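Local coordinates for abhydrolase domain-containing protein (PDB 5H3H) that probably hydrolyses carboxylic esters as a serine esterase of the alpha/beta hydrolase fold, and may also have perhydrolase activity, at residues Lys41-Leu44 with Leu45-Gly48; Asp63-Ala66 with Thr67-Tyr71; Arg255-Phe258 with Thr259-Val263. All blocks are in the same frame, centred on the assembly; numbering follows the deposited sequence.

Contact 1: residues Lys41-Leu44 with Leu45-Gly48; sequences KNRL and LEEG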
loop_
_atom_site.group_PDB
_atom_site.type_symbol
_atom_site.label_atom_id
_atom_site.label_comp_id
_atom_site.label_asym_id
_atom_site.label_seq_id
_atom_site.Cartn_x
_atom_site.Cartn_y
_atom_site.Cartn_z
ATOM N N LYS B 41 10.584 -20.546 -17.634
ATOM C CA LYS B 41 11.813 -20.319 -16.860
ATOM C C LYS B 41 13.039 -20.560 -17.730
ATOM O O LYS B 41 14.028 -19.807 -17.599
ATOM C CB LYS B 41 11.836 -21.245 -15.613
ATOM C CG LYS B 41 13.173 -21.380 -14.919
ATOM C CD LYS B 41 13.164 -22.565 -13.957
ATOM C CE LYS B 41 13.186 -23.895 -14.696
ATOM N NZ LYS B 41 13.152 -25.079 -13.796
ATOM N N ASN B 42 13.004 -21.599 -18.558
ATOM C CA ASN B 42 14.177 -21.967 -19.401
ATOM C C ASN B 42 14.548 -20.786 -20.267
ATOM O O ASN B 42 15.719 -20.413 -20.348
ATOM C CB ASN B 42 13.938 -23.141 -20.313
ATOM C CG ASN B 42 13.718 -24.440 -19.581
ATOM O OD1 ASN B 42 14.167 -24.633 -18.437
ATOM N ND2 ASN B 42 13.037 -25.366 -20.256
ATOM N N ARG B 43 13.537 -20.181 -20.878
ATOM C CA ARG B 43 13.771 -18.981 -21.704
ATOM C C ARG B 43 14.188 -17.758 -20.901
ATOM O O ARG B 43 15.107 -17.055 -21.340
ATOM C CB ARG B 43 12.583 -18.649 -22.618
ATOM C CG ARG B 43 12.892 -17.634 -23.749
ATOM C CD ARG B 43 13.645 -18.232 -24.942
ATOM N NE ARG B 43 13.035 -19.499 -25.350
ATOM C CZ ARG B 43 13.572 -20.398 -26.182
ATOM N NH1 ARG B 43 14.760 -20.165 -26.780
ATOM N NH2 ARG B 43 12.898 -21.542 -26.454
ATOM N N LEU B 44 13.580 -17.454 -19.747
ATOM C CA LEU B 44 14.033 -16.268 -18.949
ATOM C C LEU B 44 15.494 -16.380 -18.574
ATOM O O LEU B 44 16.315 -15.403 -18.706
ATOM C CB LEU B 44 13.185 -16.078 -17.694
ATOM C CG LEU B 44 11.736 -15.775 -18.089
ATOM C CD1 LEU B 44 10.763 -16.112 -16.979
ATOM C CD2 LEU B 44 11.603 -14.312 -18.474
ATOM N N LEU B 45 15.871 -17.575 -18.169
ATOM C CA LEU B 45 17.303 -17.842 -17.832
ATOM C C LEU B 45 18.256 -17.680 -19.040
ATOM O O LEU B 45 19.244 -16.965 -18.956
ATOM C CB LEU B 45 17.438 -19.228 -17.241
ATOM C CG LEU B 45 17.443 -19.435 -15.725
ATOM C CD1 LEU B 45 17.082 -18.331 -14.770
ATOM C CD2 LEU B 45 16.656 -20.680 -15.387
ATOM N N GLU B 46 17.957 -18.256 -20.198
ATOM C CA GLU B 46 18.863 -17.962 -21.318
ATOM C C GLU B 46 18.895 -16.481 -21.716
ATOM O O GLU B 46 19.913 -15.999 -22.145
ATOM C CB GLU B 46 18.685 -18.884 -22.495
ATOM C CG GLU B 46 17.590 -18.604 -23.464
ATOM C CD GLU B 46 17.657 -19.555 -24.639
ATOM O OE1 GLU B 46 18.783 -19.839 -25.074
ATOM O OE2 GLU B 46 16.613 -20.018 -25.127
ATOM N N GLU B 47 17.816 -15.730 -21.508
ATOM C CA GLU B 47 17.815 -14.292 -21.880
ATOM C C GLU B 47 18.452 -13.447 -20.771
ATOM O O GLU B 47 18.476 -12.221 -20.864
ATOM C CB GLU B 47 16.397 -13.810 -22.165
ATOM C CG GLU B 47 15.642 -14.624 -23.223
ATOM C CD GLU B 47 15.979 -14.236 -24.634
ATOM O OE1 GLU B 47 16.510 -15.074 -25.408
ATOM O OE2 GLU B 47 15.709 -13.079 -24.951
ATOM N N GLY B 48 18.921 -14.106 -19.708
ATOM C CA GLY B 48 19.708 -13.489 -18.655
ATOM C C GLY B 48 18.892 -12.801 -17.587
ATOM O O GLY B 48 19.380 -11.842 -16.984
#
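Arg43 and Glu46 meet through a salt bridge one helical turn apart, NH1 of Arg43 standing 2.5 Å from OE2 of Glu46. The two side chains run alongside each other and leave the helix in the same direction. Their flat ends are inclined by 32°, and OE2 approaches the guanidinium obliquely. Two torsional features bring them together. CG of Glu46 takes the position between backbone N and carbonyl carbon (chi1 82°) and the chain then extends straight, while Arg43 folds at its second and third torsions and bends back, leaving its CD 3.5 Å from the same OE2. Glu47 comes in across the stem of Arg43, with its CG 4.1 Å from Arg43 CG. Lys41 and Leu45 form a separate apolar strip, CG of Lys41 lying 3.6 Å from CD2 of Leu45, and both also lean on Ile18 and Tyr51 of the sheet.

Behind these side chains is the last turn of helix 38-46. Leu45 N donates to Lys41 O at 3.0 Å, Glu46 N follows to Asn42 O at 3.1 Å, and Glu47 N to Arg43 O at 3.0 Å. The turn ends in a Schellman motif, in which Gly48 has a positive phi of 84° and its N donates to Leu45 O at 3.0 Å. Leu44 faces inward, onto Val24 and Met26. Arg43 NE makes a second salt bridge, to Glu260 of helix 255-267, so one guanidinium serves two carboxylates; its positive charge would probably help keep both ionised and fasten the helix end to its neighbour.

Contact 2: residues Asp63-Ala66 with Thr67-Tyr71; sequences DAPA and TGYDY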
loop_
_atom_site.group_PDB
_atom_site.type_symbol
_atom_site.label_atom_id
_atom_site.label_comp_id
_atom_site.label_asym_id
_atom_site.label_seq_id
_atom_site.Cartn_x
_atom_site.Cartn_y
_atom_site.Cartn_z
ATOM N N ASP B 63 6.476 -25.630 3.688
ATOM C CA ASP B 63 5.646 -26.057 4.826
ATOM C C ASP B 63 4.160 -25.864 4.506
ATOM O O ASP B 63 3.787 -24.957 3.735
ATOM C CB ASP B 63 5.935 -25.233 6.131
ATOM C CG ASP B 63 7.377 -25.393 6.682
ATOM O OD1 ASP B 63 8.204 -26.154 6.098
ATOM O OD2 ASP B 63 7.670 -24.694 7.701
ATOM N N ALA B 64 3.302 -26.684 5.110
ATOM C CA ALA B 64 1.858 -26.595 4.868
ATOM C C ALA B 64 1.206 -26.466 6.255
ATOM O O ALA B 64 0.798 -27.448 6.860
ATOM C CB ALA B 64 1.337 -27.805 4.107
ATOM N N PRO B 65 1.166 -25.258 6.792
ATOM C CA PRO B 65 0.430 -25.036 8.030
ATOM C C PRO B 65 -1.075 -25.217 7.897
ATOM O O PRO B 65 -1.631 -25.402 6.793
ATOM C CB PRO B 65 0.738 -23.557 8.341
ATOM C CG PRO B 65 0.872 -22.945 7.006
ATOM C CD PRO B 65 1.589 -23.974 6.178
ATOM N N ALA B 66 -1.746 -25.089 9.037
ATOM C CA ALA B 66 -3.165 -25.341 9.150
ATOM C C ALA B 66 -3.958 -24.267 8.482
ATOM O O ALA B 66 -4.986 -24.538 7.854
ATOM C CB ALA B 66 -3.542 -25.456 10.626
ATOM N N THR B 67 -3.385 -23.070 8.505
ATOM C CA THR B 67 -4.076 -21.888 8.194
ATOM C C THR B 67 -3.233 -20.907 7.349
ATOM O O THR B 67 -2.017 -21.117 7.095
ATOM C CB THR B 67 -4.512 -21.252 9.560
ATOM O OG1 THR B 67 -5.665 -20.472 9.335
ATOM C CG2 THR B 67 -3.405 -20.413 10.219
ATOM N N GLY B 68 -3.938 -19.880 6.873
ATOM C CA GLY B 68 -3.363 -18.739 6.202
ATOM C C GLY B 68 -3.376 -18.803 4.688
ATOM O O GLY B 68 -2.522 -18.201 4.063
ATOM N N TYR B 69 -4.385 -19.454 4.104
ATOM C CA TYR B 69 -4.502 -19.620 2.650
ATOM C C TYR B 69 -5.327 -18.522 2.003
ATOM O O TYR B 69 -5.467 -18.485 0.766
ATOM C CB TYR B 69 -5.005 -21.050 2.323
ATOM C CG TYR B 69 -4.014 -22.101 2.780
ATOM C CD1 TYR B 69 -3.002 -22.524 1.957
ATOM C CD2 TYR B 69 -4.044 -22.601 4.056
ATOM C CE1 TYR B 69 -2.066 -23.440 2.382
ATOM C CE2 TYR B 69 -3.126 -23.495 4.481
ATOM C CZ TYR B 69 -2.150 -23.945 3.633
ATOM O OH TYR B 69 -1.191 -24.834 4.042
ATOM N N ASP B 70 -5.855 -17.625 2.848
ATOM C CA ASP B 70 -6.582 -16.412 2.429
ATOM C C ASP B 70 -5.602 -15.512 1.712
ATOM O O ASP B 70 -4.363 -15.639 1.897
ATOM C CB ASP B 70 -7.201 -15.723 3.648
ATOM C CG ASP B 70 -6.141 -15.332 4.697
ATOM O OD1 ASP B 70 -5.720 -16.230 5.463
ATOM O OD2 ASP B 70 -5.686 -14.159 4.703
ATOM N N TYR B 71 -6.090 -14.715 0.790
ATOM C CA TYR B 71 -5.159 -13.955 -0.104
ATOM C C TYR B 71 -4.391 -12.929 0.700
ATOM O O TYR B 71 -3.239 -12.642 0.372
ATOM C CB TYR B 71 -5.883 -13.274 -1.235
ATOM C CG TYR B 71 -6.402 -14.193 -2.352
ATOM C CD1 TYR B 71 -6.259 -15.583 -2.301
ATOM C CD2 TYR B 71 -7.094 -13.674 -3.426
ATOM C CE1 TYR B 71 -6.787 -16.407 -3.316
ATOM C CE2 TYR B 71 -7.612 -14.496 -4.441
ATOM C CZ TYR B 71 -7.458 -15.861 -4.362
ATOM O OH TYR B 71 -7.930 -16.678 -5.362
#
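Tyr69 reaches back along the chain and donates its phenol OH to the carbonyl oxygen of Pro65, 2.8 Å away. The acceptor lies at the edge of the ring, in its plane, close enough that Pro65 O is also 3.3 Å from CE2 of Tyr69. At the acceptor the bond is bent, the C=O...OH angle being 139°, with the donor tilted 17° from the carbonyl plane. CG of Tyr69 sits beside its own backbone N (chi1 -63°), which directs the ring back toward Pro65, its edge and hydroxyl leading. The proline ring and the phenol cross at a slant: CD of Pro65 is 3.6 Å from Tyr69 OH, and CA of Ala64 lies at the same 3.6 Å from that OH. Pro65 also packs against the chain beyond it, its CG 3.4 Å from Thr67 O, and Thr67 O itself accepts from Arg57 NH2.

The turn between the two partners runs through Gly68, whose positive phi lets the backbone bring the Tyr69 hydroxyl to Pro65. Tyr69 also touches Gln191 and Ser192 of helix 186-198, so the loop is joined to that helix. Immediately downstream, Asp70 is the N-cap residue of helix 71-85, its OD2 accepting from Thr73 N, while Tyr71 N is bound by Glu199. The whole segment belongs to the crossover from strand 50-54 to helix 71-85 that precedes strand 90-95 and the probable nucleophile elbow at Ser96, the usual order of elements in the alpha/beta hydrolase fold.

Contact 3: residues Arg255-Phe258 with Thr259-Val263; sequences REKF and TETLV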
loop_
_atom_site.group_PDB
_atom_site.type_symbol
_atom_site.label_atom_id
_atom_site.label_comp_id
_atom_site.label_asym_id
_atom_site.label_seq_id
_atom_site.Cartn_x
_atom_site.Cartn_y
_atom_site.Cartn_z
ATOM N N ARG B 255 2.577 -22.678 -25.892
ATOM C CA ARG B 255 3.824 -22.542 -25.215
ATOM C C ARG B 255 4.716 -21.430 -25.749
ATOM O O ARG B 255 5.155 -20.564 -24.994
ATOM C CB ARG B 255 4.600 -23.856 -25.231
ATOM C CG ARG B 255 5.738 -23.783 -24.204
ATOM C CD ARG B 255 7.081 -24.380 -24.547
ATOM N NE ARG B 255 7.543 -24.109 -25.910
ATOM C CZ ARG B 255 7.319 -24.936 -26.911
ATOM N NH1 ARG B 255 6.613 -26.042 -26.704
ATOM N NH2 ARG B 255 7.742 -24.631 -28.129
ATOM N N GLU B 256 5.033 -21.505 -27.035
ATOM C CA GLU B 256 5.921 -20.544 -27.671
ATOM C C GLU B 256 5.419 -19.110 -27.623
ATOM O O GLU B 256 6.184 -18.173 -27.235
ATOM C CB GLU B 256 6.187 -20.975 -29.113
ATOM C CG GLU B 256 7.502 -20.458 -29.664
ATOM C CD GLU B 256 8.671 -21.370 -29.337
ATOM O OE1 GLU B 256 8.628 -22.068 -28.295
ATOM O OE2 GLU B 256 9.653 -21.391 -30.116
ATOM N N LYS B 257 4.133 -18.914 -27.945
ATOM C CA LYS B 257 3.554 -17.572 -27.892
ATOM C C LYS B 257 3.510 -17.024 -26.440
ATOM O O LYS B 257 3.867 -15.859 -26.141
ATOM C CB LYS B 257 2.169 -17.567 -28.519
ATOM C CG LYS B 257 1.618 -16.161 -28.702
ATOM C CD LYS B 257 0.154 -16.215 -29.120
ATOM C CE LYS B 257 -0.512 -14.887 -28.905
ATOM N NZ LYS B 257 -1.949 -14.933 -29.301
ATOM N N PHE B 258 3.103 -17.881 -25.523
ATOM C CA PHE B 258 3.048 -17.475 -24.119
ATOM C C PHE B 258 4.444 -17.051 -23.661
ATOM O O PHE B 258 4.595 -15.947 -23.135
ATOM C CB PHE B 258 2.485 -18.602 -23.242
ATOM C CG PHE B 258 2.301 -18.197 -21.804
ATOM C CD1 PHE B 258 1.170 -17.545 -21.391
ATOM C CD2 PHE B 258 3.269 -18.458 -20.874
ATOM C CE1 PHE B 258 0.997 -17.140 -20.081
ATOM C CE2 PHE B 258 3.090 -18.080 -19.568
ATOM C CZ PHE B 258 1.960 -17.417 -19.170
ATOM N N THR B 259 5.451 -17.916 -23.866
ATOM C CA THR B 259 6.828 -17.608 -23.467
ATOM C C THR B 259 7.390 -16.360 -24.135
ATOM O O THR B 259 7.948 -15.505 -23.503
ATOM C CB THR B 259 7.822 -18.823 -23.643
ATOM O OG1 THR B 259 7.737 -19.390 -24.961
ATOM C CG2 THR B 259 7.467 -19.890 -22.792
ATOM N N GLU B 260 7.225 -16.221 -25.428
ATOM C CA GLU B 260 7.868 -15.107 -26.071
ATOM C C GLU B 260 7.129 -13.759 -25.845
ATOM O O GLU B 260 7.766 -12.755 -25.756
ATOM C CB GLU B 260 8.153 -15.463 -27.533
ATOM C CG GLU B 260 9.118 -16.654 -27.701
ATOM C CD GLU B 260 10.544 -16.439 -27.143
ATOM O OE1 GLU B 260 11.118 -17.410 -26.600
ATOM O OE2 GLU B 260 11.116 -15.333 -27.262
ATOM N N THR B 261 5.810 -13.760 -25.617
ATOM C CA THR B 261 5.089 -12.594 -25.085
ATOM C C THR B 261 5.575 -12.176 -23.668
ATOM O O THR B 261 5.687 -10.990 -23.337
ATOM C CB THR B 261 3.571 -12.911 -25.005
ATOM O OG1 THR B 261 3.089 -13.343 -26.288
ATOM C CG2 THR B 261 2.754 -11.719 -24.577
ATOM N N LEU B 262 5.859 -13.167 -22.834
ATOM C CA LEU B 262 6.234 -12.927 -21.428
ATOM C C LEU B 262 7.622 -12.272 -21.444
ATOM O O LEU B 262 7.888 -11.259 -20.814
ATOM C CB LEU B 262 6.248 -14.282 -20.728
ATOM C CG LEU B 262 6.061 -14.435 -19.239
ATOM C CD1 LEU B 262 6.532 -15.844 -18.837
ATOM C CD2 LEU B 262 6.789 -13.376 -18.425
ATOM N N VAL B 263 8.483 -12.829 -22.280
ATOM C CA VAL B 263 9.842 -12.382 -22.405
ATOM C C VAL B 263 9.954 -10.977 -22.940
ATOM O O VAL B 263 10.761 -10.200 -22.448
ATOM C CB VAL B 263 10.642 -13.346 -23.317
ATOM C CG1 VAL B 263 11.959 -12.723 -23.779
ATOM C CG2 VAL B 263 10.870 -14.670 -22.563
HETATM O O HOH W 1 9.928 -20.535 -26.390
#
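Thr259 turns its hydroxyl back onto the preceding turn, OG1 lying 2.8 Å from Arg255 O and 3.0 Å from Glu256 O; its single proton can serve either carbonyl. The first torsion (chi1 51°) puts OG1 between the backbone N and the carbonyl carbon, within bonding distance of both oxygens, and a water donates to it while bonding weakly to Glu260 and to OE1 of Glu256, which Arg255 NH2 meets at 2.7 Å from above the carboxylate plane. Thr259 N also donates to Arg255 O, in the i to i-4 helical pattern.

Glu260 follows, its N bonded to Glu256 O and its CG folded to 3.3 Å from that same oxygen; OE1 of Glu260 is in a salt bridge with Arg43 NE. At Thr261 both hydroxyl and amide bind one acceptor. OG1 donates to Lys257 O at 2.6 Å from above the carbonyl plane, while N donates at 2.9 Å to Lys257 O from the opposite face, leaving that oxygen doubly held. Leu262 N then bonds Phe258 O, and CD1 of Leu262 packs 4.2 Å from CE2 of Phe258, the two side chains crossing at a slant.

The buried Phe258 reaches Met215 of strand 211-217, Ala120 of strand 114-120 and helix 250-253. Leu262 rests on Ile118, and Thr261 touches Leu213. NZ of Lys257 is hydrogen-bonded to Val242 O, and Lys257 makes a cation-pi contact with Phe243, while Phe258, Thr259 and Leu262 meet Gln40 of helix 38-46.

Overall arrangement
Along the chain the three contacts neither nest nor cross; contacts 1 and 3 join successive helical turns, and contact 2 closes a short loop through Tyr69 and Pro65. Contact 1 ends helix 38-46, within the beta-alpha-beta unit of strand 23-27, helix 38-46 and strand 50-54. Contact 2 lies in the crossover after strand 50-54, about 19 Å from contact 1 between nearest atoms and about 17 Å from contact 3. Contact 3 belongs to helix 255-267, yet its centre is only 11 Å from that of contact 1. There Val263 CG2 packs 3.8 Å from Arg43 CG. This meeting ties helix 38-46 to the C-terminal helix, whereas contact 2 lies across the chain's centre from contact 3.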